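PDB 6M7Z: bradyzoite pseudokinase 1 from Toxoplasma gondii, which is a divergent kinase-fold protein that lacks the glycine-rich loop and probably regulates membrane ultrastructure of the parasitophorous vacuole. Local coordinates for residues M18-E23 / L97-L102; R81-N84 / Y90-Y93; S174-V177 / V183-G186; I170-F175 / G238-N243. All blocks are in the same frame, centred on the assembly; numbering follows the deposited sequence.

Contact 1: M18-E23 / L97-L102; sequences MSYLKE and LYREIL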
loop_
_atom_site.group_PDB
_atom_site.type_symbol
_atom_site.label_atom_id
_atom_site.label_comp_id
_atom_site.label_asym_id
_atom_site.label_seq_id
_atom_site.Cartn_x
_atom_site.Cartn_y
_atom_site.Cartn_z
ATOM N N MET A 18 8.805 7.921 -21.810
ATOM C CA MET A 18 10.202 7.660 -22.074
ATOM C C MET A 18 11.046 8.813 -21.516
ATOM O O MET A 18 12.096 8.594 -20.883
ATOM C CB MET A 18 10.472 7.506 -23.574
ATOM C CG MET A 18 11.894 7.059 -23.876
ATOM S SD MET A 18 12.242 5.422 -23.185
ATOM C CE MET A 18 14.034 5.368 -23.270
ATOM N N SER A 19 10.581 10.036 -21.766
ATOM C CA SER A 19 11.247 11.233 -21.251
ATOM C C SER A 19 11.291 11.173 -19.720
ATOM O O SER A 19 12.334 11.423 -19.122
ATOM C CB SER A 19 10.582 12.500 -21.732
ATOM O OG SER A 19 11.170 12.937 -22.957
ATOM N N TYR A 20 10.163 10.804 -19.097
ATOM C CA TYR A 20 10.086 10.771 -17.645
ATOM C C TYR A 20 11.041 9.722 -17.072
ATOM O O TYR A 20 11.654 9.944 -16.034
ATOM C CB TYR A 20 8.674 10.518 -17.130
ATOM C CG TYR A 20 8.547 10.902 -15.678
ATOM C CD1 TYR A 20 8.300 12.214 -15.302
ATOM C CD2 TYR A 20 8.719 9.958 -14.676
ATOM C CE1 TYR A 20 8.195 12.573 -13.969
ATOM C CE2 TYR A 20 8.585 10.295 -13.342
ATOM C CZ TYR A 20 8.337 11.613 -12.986
ATOM O OH TYR A 20 8.218 11.986 -11.674
ATOM N N LEU A 21 11.159 8.580 -17.752
ATOM C CA LEU A 21 12.084 7.540 -17.342
ATOM C C LEU A 21 13.510 8.102 -17.267
ATOM O O LEU A 21 14.212 7.873 -16.282
ATOM C CB LEU A 21 11.976 6.365 -18.321
ATOM C CG LEU A 21 13.038 5.283 -18.177
ATOM C CD1 LEU A 21 12.916 4.581 -16.844
ATOM C CD2 LEU A 21 12.917 4.294 -19.319
ATOM N N LYS A 22 13.894 8.880 -18.282
ATOM C CA LYS A 22 15.242 9.467 -18.376
ATOM C C LYS A 22 15.479 10.509 -17.270
ATOM O O LYS A 22 16.587 10.670 -16.819
ATOM C CB LYS A 22 15.467 10.035 -19.778
ATOM C CG LYS A 22 15.733 8.955 -20.823
ATOM C CD LYS A 22 15.897 9.436 -22.247
ATOM C CE LYS A 22 16.708 8.462 -23.083
ATOM N NZ LYS A 22 16.265 8.414 -24.498
ATOM N N GLU A 23 14.420 11.180 -16.820
ATOM C CA GLU A 23 14.493 12.202 -15.764
ATOM C C GLU A 23 14.744 11.599 -14.372
ATOM O O GLU A 23 15.089 12.332 -13.466
ATOM C CB GLU A 23 13.207 13.039 -15.735
ATOM C CG GLU A 23 13.197 14.120 -16.819
ATOM C CD GLU A 23 12.131 15.194 -16.734
ATOM O OE1 GLU A 23 11.050 14.926 -16.185
ATOM O OE2 GLU A 23 12.397 16.296 -17.230
ATOM N N LEU A 97 3.573 8.444 -9.952
ATOM C CA LEU A 97 2.555 8.726 -8.936
ATOM C C LEU A 97 3.210 9.293 -7.677
ATOM O O LEU A 97 2.742 10.287 -7.151
ATOM C CB LEU A 97 1.770 7.469 -8.562
ATOM C CG LEU A 97 0.811 6.913 -9.605
ATOM C CD1 LEU A 97 -0.030 5.794 -8.980
ATOM C CD2 LEU A 97 -0.119 7.983 -10.161
ATOM N N TYR A 98 4.282 8.656 -7.204
ATOM C CA TYR A 98 4.905 9.063 -5.940
ATOM C C TYR A 98 5.510 10.463 -6.059
ATOM O O TYR A 98 5.419 11.226 -5.103
ATOM C CB TYR A 98 5.929 8.031 -5.449
ATOM C CG TYR A 98 5.309 6.942 -4.610
ATOM C CD1 TYR A 98 4.896 7.199 -3.316
ATOM C CD2 TYR A 98 5.109 5.666 -5.108
ATOM C CE1 TYR A 98 4.325 6.217 -2.524
ATOM C CE2 TYR A 98 4.538 4.671 -4.331
ATOM C CZ TYR A 98 4.149 4.941 -3.025
ATOM O OH TYR A 98 3.584 3.967 -2.246
ATOM N N ARG A 99 6.091 10.793 -7.224
ATOM C CA ARG A 99 6.848 12.048 -7.392
ATOM C C ARG A 99 5.936 13.228 -7.775
ATOM O O ARG A 99 6.238 14.358 -7.405
ATOM C CB ARG A 99 7.932 11.868 -8.455
ATOM C CG ARG A 99 9.063 10.946 -8.025
ATOM C CD ARG A 99 9.903 10.478 -9.202
ATOM N NE ARG A 99 10.827 11.501 -9.660
ATOM C CZ ARG A 99 12.010 11.760 -9.108
ATOM N NH1 ARG A 99 12.405 11.126 -8.015
ATOM N NH2 ARG A 99 12.794 12.670 -9.651
ATOM N N GLU A 100 4.855 12.974 -8.528
ATOM C CA GLU A 100 4.090 14.038 -9.162
ATOM C C GLU A 100 2.649 14.135 -8.632
ATOM O O GLU A 100 2.028 15.157 -8.851
ATOM C CB GLU A 100 4.013 13.839 -10.675
ATOM C CG GLU A 100 5.350 13.609 -11.343
ATOM C CD GLU A 100 6.400 14.705 -11.162
ATOM O OE1 GLU A 100 6.021 15.882 -11.008
ATOM O OE2 GLU A 100 7.607 14.378 -11.183
ATOM N N ILE A 101 2.102 13.107 -7.983
ATOM C CA ILE A 101 0.653 13.079 -7.729
ATOM C C ILE A 101 0.316 12.888 -6.244
ATOM O O ILE A 101 -0.590 13.534 -5.732
ATOM C CB ILE A 101 -0.017 12.020 -8.622
ATOM C CG1 ILE A 101 0.185 12.407 -10.089
ATOM C CG2 ILE A 101 -1.490 11.842 -8.248
ATOM C CD1 ILE A 101 -0.828 11.802 -11.048
ATOM N N LEU A 102 1.030 12.004 -5.550
ATOM C CA LEU A 102 0.772 11.751 -4.154
ATOM C C LEU A 102 1.531 12.781 -3.323
ATOM O O LEU A 102 2.698 13.064 -3.596
ATOM C CB LEU A 102 1.202 10.320 -3.814
ATOM C CG LEU A 102 0.541 9.219 -4.639
ATOM C CD1 LEU A 102 1.229 7.882 -4.366
ATOM C CD2 LEU A 102 -0.966 9.153 -4.351
#
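Tyr-20 and Arg-99, with CA atoms 10.8 Å apart, are the nearest backbone positions of two helical segments that run almost at right angles (100°), their short axes 12.8 Å apart. Long side chains bridge this wide gap. The Tyr-20 ring reaches across with its CG placed opposite the backbone N (chi1 -163°), and its hydroxyl enters between two consecutive residues of the other helix. Tyr-20 OH donates to Glu-100 OE2 over a short 2.5 Å, arriving at the anti lone pair, the one turned away from OE1. OE2 lies in the plane of the ring, whereas the carboxylate as a whole stands almost perpendicular to it; a bend at chi2 of Glu-100 brings the acid round to meet the phenol. The same hydroxyl accepts a weak bond from Arg-99 NE at 3.3 Å, made at the edge of the guanidinium, and touches Arg-99 CB at 3.2 Å. The stronger polar partner of Arg-99 is Glu-115, which forms a salt bridge with NH1. Tyr-96 meets Tyr-20 in an edge-to-face stack. Residues 97-101, Glu-100 among them, form a wider pi-type turn, in which Leu-97 O accepts from both Ile-101 N and Leu-102 N. By its position after strand 76-82, the probable β3, helix 88-101 is probably the αC helix of the kinase N-lobe, contacted near its C-terminal end by helix 14-23.

Contact 2: R81-N84 / Y90-Y93; sequences RLIN and YSVY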
loop_
_atom_site.group_PDB
_atom_site.type_symbol
_atom_site.label_atom_id
_atom_site.label_comp_id
_atom_site.label_asym_id
_atom_site.label_seq_id
_atom_site.Cartn_x
_atom_site.Cartn_y
_atom_site.Cartn_z
ATOM N N ARG A 81 11.502 -3.152 -11.086
ATOM C CA ARG A 81 10.833 -3.529 -12.325
ATOM C C ARG A 81 11.846 -3.435 -13.472
ATOM O O ARG A 81 12.666 -2.500 -13.535
ATOM C CB ARG A 81 9.656 -2.609 -12.662
ATOM C CG ARG A 81 8.362 -2.862 -11.895
ATOM C CD ARG A 81 7.189 -2.063 -12.397
ATOM N NE ARG A 81 5.877 -2.697 -12.226
ATOM C CZ ARG A 81 5.065 -2.501 -11.188
ATOM N NH1 ARG A 81 5.514 -1.870 -10.114
ATOM N NH2 ARG A 81 3.800 -2.895 -11.249
ATOM N N LEU A 82 11.755 -4.397 -14.392
ATOM C CA LEU A 82 12.557 -4.413 -15.589
ATOM C C LEU A 82 12.061 -3.305 -16.528
ATOM O O LEU A 82 10.872 -3.216 -16.800
ATOM C CB LEU A 82 12.415 -5.791 -16.233
ATOM C CG LEU A 82 13.498 -6.173 -17.242
ATOM C CD1 LEU A 82 14.857 -6.321 -16.565
ATOM C CD2 LEU A 82 13.114 -7.441 -17.995
ATOM N N ILE A 83 12.976 -2.444 -16.981
ATOM C CA ILE A 83 12.653 -1.412 -17.969
ATOM C C ILE A 83 12.344 -2.092 -19.311
ATOM O O ILE A 83 13.134 -2.884 -19.814
ATOM C CB ILE A 83 13.796 -0.397 -18.114
ATOM C CG1 ILE A 83 13.940 0.457 -16.844
ATOM C CG2 ILE A 83 13.592 0.455 -19.362
ATOM C CD1 ILE A 83 15.244 1.259 -16.791
ATOM N N ASN A 84 11.174 -1.778 -19.861
ATOM C CA ASN A 84 10.748 -2.230 -21.170
ATOM C C ASN A 84 10.740 -1.018 -22.101
ATOM O O ASN A 84 9.941 -0.111 -21.901
ATOM C CB ASN A 84 9.368 -2.880 -21.089
ATOM C CG ASN A 84 8.886 -3.443 -22.409
ATOM O OD1 ASN A 84 9.528 -3.267 -23.435
ATOM N ND2 ASN A 84 7.745 -4.110 -22.413
ATOM N N TYR A 90 5.053 1.027 -17.962
ATOM C CA TYR A 90 4.937 -0.054 -16.996
ATOM C C TYR A 90 5.997 0.111 -15.897
ATOM O O TYR A 90 5.720 -0.217 -14.749
ATOM C CB TYR A 90 4.948 -1.420 -17.701
ATOM C CG TYR A 90 5.484 -2.549 -16.862
ATOM C CD1 TYR A 90 6.849 -2.830 -16.863
ATOM C CD2 TYR A 90 4.656 -3.321 -16.048
ATOM C CE1 TYR A 90 7.381 -3.815 -16.045
ATOM C CE2 TYR A 90 5.176 -4.327 -15.248
ATOM C CZ TYR A 90 6.544 -4.569 -15.242
ATOM O OH TYR A 90 7.119 -5.552 -14.488
ATOM N N SER A 91 7.191 0.636 -16.223
ATOM C CA SER A 91 8.295 0.668 -15.237
ATOM C C SER A 91 8.371 1.988 -14.464
ATOM O O SER A 91 8.989 2.005 -13.386
ATOM C CB SER A 91 9.631 0.308 -15.846
ATOM O OG SER A 91 10.102 1.328 -16.703
ATOM N N VAL A 92 7.749 3.063 -14.967
ATOM C CA VAL A 92 7.874 4.370 -14.319
ATOM C C VAL A 92 6.536 4.919 -13.827
ATOM O O VAL A 92 6.541 5.999 -13.216
ATOM C CB VAL A 92 8.568 5.406 -15.226
ATOM C CG1 VAL A 92 9.916 4.895 -15.685
ATOM C CG2 VAL A 92 7.728 5.794 -16.418
ATOM N N TYR A 93 5.422 4.211 -14.064
ATOM C CA TYR A 93 4.111 4.710 -13.632
ATOM C C TYR A 93 4.092 4.938 -12.114
ATOM O O TYR A 93 3.695 5.985 -11.661
ATOM C CB TYR A 93 2.980 3.765 -14.048
ATOM C CG TYR A 93 1.613 4.299 -13.714
ATOM C CD1 TYR A 93 1.084 5.366 -14.414
ATOM C CD2 TYR A 93 0.870 3.776 -12.670
ATOM C CE1 TYR A 93 -0.173 5.876 -14.109
ATOM C CE2 TYR A 93 -0.383 4.267 -12.349
ATOM C CZ TYR A 93 -0.907 5.329 -13.064
ATOM O OH TYR A 93 -2.149 5.811 -12.759
HETATM O O HOH W 1 9.726 -6.525 -14.056
HETATM O O HOH W 2 9.027 -0.187 -18.744
#
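Arg-81 turns CG opposite its own carbonyl carbon (chi1 -78°) and then runs extended to NE, while Tyr-90 swings its ring roughly opposite its backbone N (chi1 152°); together these torsions lay the arginine's aliphatic part over the ring. Arg-81 CD sits above one face in a CH-pi contact, 4.1 Å from the Tyr-90 ring centroid, and also lies 3.3 Å from Tyr-90 O. Arg-81 NE comes over the ring too, 3.5 Å from Tyr-90 CE2. The guanidinium does not stack: its plane is tilted 75° from that of the ring, which it meets with an edge. Arg-81 NH2 forms a salt bridge with Asp-189, and NH1 makes a long, weak ion pair with Glu-94.

The rim of the ring faces the strand backbone, where Leu-82 O lies near the ring plane beside CE1. Two waters fill in the polar links between strand and helix. The first accepts from Leu-82 N and hydrogen-bonds Tyr-90 OH at 2.8 Å. The second accepts from Asn-84 N at 2.9 Å and bonds Ser-91 OG at 2.8 Å; this hydroxyl is also hydrogen-bonded to Pro-88 O, so it joins the start of its own helix to the water. Ser-91 OG also touches Ile-83 CG1 at 3.9 Å.

The arrangement is consistent with the β3-αC connection of a kinase N-lobe. Arg-81 probably occupies the place of the conserved β3 lysine, with Glu-94 and Asp-189 resembling the αC glutamate and the DFG aspartate.

Contact 3: S174-V177 / V183-G186; sequences SFSV and VVLG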
loop_
_atom_site.group_PDB
_atom_site.type_symbol
_atom_site.label_atom_id
_atom_site.label_comp_id
_atom_site.label_asym_id
_atom_site.label_seq_id
_atom_site.Cartn_x
_atom_site.Cartn_y
_atom_site.Cartn_z
ATOM N N SER A 174 -3.029 -5.581 0.307
ATOM C CA SER A 174 -2.771 -4.227 -0.127
ATOM C C SER A 174 -2.310 -3.386 1.064
ATOM O O SER A 174 -1.635 -2.401 0.881
ATOM C CB SER A 174 -3.986 -3.602 -0.770
ATOM O OG SER A 174 -4.389 -4.301 -1.933
ATOM N N PHE A 175 -2.713 -3.790 2.269
ATOM C CA PHE A 175 -2.445 -3.094 3.499
ATOM C C PHE A 175 -1.224 -3.724 4.168
ATOM O O PHE A 175 -1.070 -4.949 4.175
ATOM C CB PHE A 175 -3.678 -3.133 4.406
ATOM C CG PHE A 175 -4.881 -2.412 3.840
ATOM C CD1 PHE A 175 -5.069 -1.055 4.048
ATOM C CD2 PHE A 175 -5.815 -3.087 3.074
ATOM C CE1 PHE A 175 -6.170 -0.400 3.518
ATOM C CE2 PHE A 175 -6.909 -2.431 2.532
ATOM C CZ PHE A 175 -7.089 -1.094 2.755
ATOM N N SER A 176 -0.360 -2.874 4.730
ATOM C CA SER A 176 0.813 -3.350 5.452
ATOM C C SER A 176 1.008 -2.542 6.744
ATOM O O SER A 176 0.458 -1.463 6.919
ATOM C CB SER A 176 2.029 -3.337 4.577
ATOM O OG SER A 176 2.449 -2.017 4.279
ATOM N N VAL A 177 1.773 -3.121 7.664
ATOM C CA VAL A 177 1.985 -2.554 8.967
ATOM C C VAL A 177 3.417 -2.030 9.007
ATOM O O VAL A 177 4.352 -2.804 8.844
ATOM C CB VAL A 177 1.748 -3.598 10.076
ATOM C CG1 VAL A 177 1.955 -2.981 11.456
ATOM C CG2 VAL A 177 0.371 -4.244 9.968
ATOM N N VAL A 183 -0.902 1.368 9.984
ATOM C CA VAL A 183 -1.375 0.517 8.901
ATOM C C VAL A 183 -1.662 1.411 7.696
ATOM O O VAL A 183 -2.445 2.334 7.799
ATOM C CB VAL A 183 -2.616 -0.287 9.318
ATOM C CG1 VAL A 183 -3.211 -1.061 8.160
ATOM C CG2 VAL A 183 -2.307 -1.209 10.479
ATOM N N VAL A 184 -1.033 1.085 6.558
ATOM C CA VAL A 184 -1.042 1.927 5.358
ATOM C C VAL A 184 -1.496 1.111 4.144
ATOM O O VAL A 184 -1.327 -0.095 4.103
ATOM C CB VAL A 184 0.332 2.575 5.096
ATOM C CG1 VAL A 184 0.750 3.446 6.285
ATOM C CG2 VAL A 184 1.401 1.543 4.759
ATOM N N LEU A 185 -2.065 1.829 3.165
ATOM C CA LEU A 185 -2.498 1.265 1.907
ATOM C C LEU A 185 -1.380 1.423 0.882
ATOM O O LEU A 185 -0.926 2.532 0.611
ATOM C CB LEU A 185 -3.754 1.991 1.438
ATOM C CG LEU A 185 -4.328 1.542 0.099
ATOM C CD1 LEU A 185 -4.588 0.033 0.085
ATOM C CD2 LEU A 185 -5.607 2.311 -0.195
ATOM N N GLY A 186 -0.975 0.288 0.302
ATOM C CA GLY A 186 0.044 0.213 -0.756
ATOM C C GLY A 186 -0.539 -0.418 -2.022
ATOM O O GLY A 186 -1.769 -0.337 -2.284
#
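Phe-175 and Leu-185 face each other as a non-hydrogen-bonded antiparallel pair, and methyl CD1 of Leu-185 sits over one face of the Phe-175 ring, 3.9 Å from its centroid and displaced toward the rim. With chi1 179° and chi2 54°, this CD1 is turned to the ring face; Leu-185 CD1 also touches Ser-174 CB at 3.8 Å. Val-177 and Val-183 form the second such pair on this face, meeting through their CG2 methyls at 4.1 Å. On the reverse face Ser-176 OG rests against Val-184 CG2.

The backbone fixes this register. Ser-176 and Val-184 exchange two nearly straight bonds, both N to O distances being 3.0 Å, and Gly-186 N donates to Ser-174 O at 2.8 Å where strand 175-177 begins and 183-185 ends. CA-H...O contacts from Phe-175 to Val-184 O and from Val-183 to Ser-176 O fill the intervals.

This short hairpin, probably equivalent to kinase β7-β8, follows the catalytic-loop region. Strand 131-132 pairs with the edge of 175-177 not used by 183-185, making 175-177 the central strand; Met-153 and Ala-156 of helix 146-161 pack against Phe-175, and Met-136 of helix 133-138 packs on Val-177.

Contact 4: I170-F175 / G238-N243; sequences IELNSF and GVAFRN. With EDO (1,2-ethanediol), chain G.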
loop_
_atom_site.group_PDB
_atom_site.type_symbol
_atom_site.label_atom_id
_atom_site.label_comp_id
_atom_site.label_asym_id
_atom_site.label_seq_id
_atom_site.Cartn_x
_atom_site.Cartn_y
_atom_site.Cartn_z
ATOM N N ILE A 170 -7.748 -3.709 -4.589
ATOM C CA ILE A 170 -7.709 -3.829 -3.148
ATOM C C ILE A 170 -7.909 -5.289 -2.725
ATOM O O ILE A 170 -8.810 -5.979 -3.197
ATOM C CB ILE A 170 -8.750 -2.915 -2.479
ATOM C CG1 ILE A 170 -8.329 -1.447 -2.581
ATOM C CG2 ILE A 170 -8.991 -3.313 -1.024
ATOM C CD1 ILE A 170 -9.534 -0.514 -2.570
ATOM N N GLU A 171 -7.043 -5.713 -1.798
ATOM C CA GLU A 171 -7.160 -6.942 -1.038
ATOM C C GLU A 171 -6.526 -6.705 0.338
ATOM O O GLU A 171 -5.891 -5.692 0.555
ATOM C CB GLU A 171 -6.557 -8.118 -1.807
ATOM C CG GLU A 171 -5.086 -7.976 -2.147
ATOM C CD GLU A 171 -4.436 -9.132 -2.902
ATOM O OE1 GLU A 171 -4.125 -10.128 -2.251
ATOM O OE2 GLU A 171 -4.254 -9.036 -4.145
ATOM N N LEU A 172 -6.686 -7.647 1.264
ATOM C CA LEU A 172 -6.083 -7.503 2.571
ATOM C C LEU A 172 -4.595 -7.200 2.466
ATOM O O LEU A 172 -4.083 -6.388 3.232
ATOM C CB LEU A 172 -6.306 -8.764 3.403
ATOM C CG LEU A 172 -7.622 -8.784 4.170
ATOM C CD1 LEU A 172 -7.708 -10.062 4.968
ATOM C CD2 LEU A 172 -7.747 -7.584 5.088
ATOM N N ASN A 173 -3.902 -7.854 1.537
ATOM C CA ASN A 173 -2.425 -7.707 1.419
ATOM C C ASN A 173 -2.048 -6.386 0.725
ATOM O O ASN A 173 -0.861 -6.097 0.602
ATOM C CB ASN A 173 -1.781 -8.919 0.745
ATOM C CG ASN A 173 -1.619 -10.110 1.675
ATOM O OD1 ASN A 173 -1.676 -9.995 2.907
ATOM N ND2 ASN A 173 -1.412 -11.275 1.087
ATOM N N SER A 174 -3.029 -5.581 0.307
ATOM C CA SER A 174 -2.771 -4.227 -0.127
ATOM C C SER A 174 -2.310 -3.386 1.064
ATOM O O SER A 174 -1.635 -2.401 0.881
ATOM C CB SER A 174 -3.986 -3.602 -0.770
ATOM O OG SER A 174 -4.389 -4.301 -1.933
ATOM N N PHE A 175 -2.713 -3.790 2.269
ATOM C CA PHE A 175 -2.445 -3.094 3.499
ATOM C C PHE A 175 -1.224 -3.724 4.168
ATOM O O PHE A 175 -1.070 -4.949 4.175
ATOM C CB PHE A 175 -3.678 -3.133 4.406
ATOM C CG PHE A 175 -4.881 -2.412 3.840
ATOM C CD1 PHE A 175 -5.069 -1.055 4.048
ATOM C CD2 PHE A 175 -5.815 -3.087 3.074
ATOM C CE1 PHE A 175 -6.170 -0.400 3.518
ATOM C CE2 PHE A 175 -6.909 -2.431 2.532
ATOM C CZ PHE A 175 -7.089 -1.094 2.755
ATOM N N GLY A 238 -14.942 -4.567 0.523
ATOM C CA GLY A 238 -15.930 -5.460 1.101
ATOM C C GLY A 238 -15.441 -6.896 1.115
ATOM O O GLY A 238 -15.518 -7.564 2.148
ATOM N N VAL A 239 -14.897 -7.346 -0.021
ATOM C CA VAL A 239 -14.338 -8.685 -0.146
ATOM C C VAL A 239 -13.183 -8.850 0.846
ATOM O O VAL A 239 -13.026 -9.910 1.438
ATOM C CB VAL A 239 -13.905 -8.989 -1.598
ATOM C CG1 VAL A 239 -13.032 -10.236 -1.694
ATOM C CG2 VAL A 239 -15.102 -9.091 -2.513
ATOM N N ALA A 240 -12.379 -7.803 1.023
ATOM C CA ALA A 240 -11.266 -7.863 1.965
ATOM C C ALA A 240 -11.785 -8.005 3.406
ATOM O O ALA A 240 -11.187 -8.706 4.223
ATOM C CB ALA A 240 -10.375 -6.654 1.788
ATOM N N PHE A 241 -12.884 -7.323 3.716
ATOM C CA PHE A 241 -13.496 -7.406 5.035
ATOM C C PHE A 241 -14.045 -8.813 5.272
ATOM O O PHE A 241 -13.883 -9.375 6.364
ATOM C CB PHE A 241 -14.595 -6.358 5.205
ATOM C CG PHE A 241 -14.109 -4.946 5.421
ATOM C CD1 PHE A 241 -12.825 -4.674 5.843
ATOM C CD2 PHE A 241 -14.975 -3.878 5.233
ATOM C CE1 PHE A 241 -12.394 -3.373 5.989
ATOM C CE2 PHE A 241 -14.547 -2.571 5.408
ATOM C CZ PHE A 241 -13.259 -2.328 5.793
ATOM N N ARG A 242 -14.663 -9.386 4.239
ATOM C CA ARG A 242 -15.159 -10.746 4.311
ATOM C C ARG A 242 -13.984 -11.694 4.599
ATOM O O ARG A 242 -14.100 -12.592 5.434
ATOM C CB ARG A 242 -15.902 -11.109 3.024
ATOM C CG ARG A 242 -16.462 -12.520 3.007
ATOM C CD ARG A 242 -17.311 -12.923 4.210
ATOM N NE ARG A 242 -18.473 -12.064 4.418
ATOM C CZ ARG A 242 -19.577 -12.077 3.660
ATOM N NH1 ARG A 242 -19.671 -12.900 2.629
ATOM N NH2 ARG A 242 -20.563 -11.235 3.926
ATOM N N ASN A 243 -12.858 -11.472 3.909
ATOM C CA ASN A 243 -11.642 -12.251 4.062
ATOM C C ASN A 243 -11.184 -12.162 5.517
ATOM O O ASN A 243 -10.824 -13.172 6.132
ATOM C CB ASN A 243 -10.595 -11.802 3.038
ATOM C CG ASN A 243 -9.363 -12.672 2.929
ATOM O OD1 ASN A 243 -9.198 -13.649 3.651
ATOM N ND2 ASN A 243 -8.455 -12.283 2.058
HETATM C C1 EDO G . -5.104 -13.557 3.207
HETATM O O1 EDO G . -4.913 -12.502 2.261
HETATM C C2 EDO G . -5.950 -14.638 2.558
HETATM O O2 EDO G . -6.661 -15.355 3.568
HETATM O O HOH W 3 -8.251 -10.029 0.529
#
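Leu-172 carries this contact, pointing from the loop into the groove between Ala-240 and Asn-243, one turn apart on the facing helix. Leu-172 CB lies 4.1 Å from O1 of a bound ethanediol, probably a crystallisation solute. At CG the side chain meets the helix proper, Leu-172 CG lying 3.6 Å from Ala-240 O and 4.2 Å from Ala-240 CB. The two methyls then part. CD2 stays beside Ala-240 O, whereas Leu-172 CD1, which continues the extended line from CA (chi2 -179°), runs on to the amide of Asn-243 and touches its CG at 3.7 Å. The small Ala-240 lets the backbones come close; its methyl sits against the peptide joining Glu-171 and Leu-172.

Segment 170-175 probably belongs to the equivalent of the kinase catalytic loop, following His-167 and leading into the β7-like strand, and helix 230-248 probably corresponds to αF, the central helix of the C-lobe. Within the loop Ser-174 OG accepts from Glu-171 N, a side-chain bond that helps close the turn, and Ser-174 N donates back to Glu-171 O.

The polar link across the interface is a water, which accepts from both Leu-172 N (2.9 Å) and Asn-243 ND2 (2.7 Å), thereby tying the loop backbone to the helix. The ethanediol is bound separately: Asn-243 OD1, at the other end of that amide, accepts a bond from its O2 at 3.1 Å. Farther round the helix, Arg-242 is engaged with Asp-270, while Leu-172 also packs on Met-153 of helix 146-161.

Overall arrangement
Contacts 1 and 2 share helix 88-101 and touch through Leu-21, which packs on Val-92 and Ile-83; both centres lie about 18 Å from the chain's centre, contact 1 partly buried and contact 2 at the surface. Contact 3 is the buried core of the set, about 4 Å from that centre, and contact 4, partly buried, shares Ser-174 and Phe-175 with it, joining the same stretch of chain to helix 230-248. Chemistry follows place: the peripheral contacts rely largely on polar groups, a phenol-carboxylate bond in contact 1 and a CH-pi contact with ordered waters in contact 2, whereas contact 3 combines direct backbone bonding with apolar side chains. Contact 4 is intermediate, with leucine-alanine packing beside a water bridge.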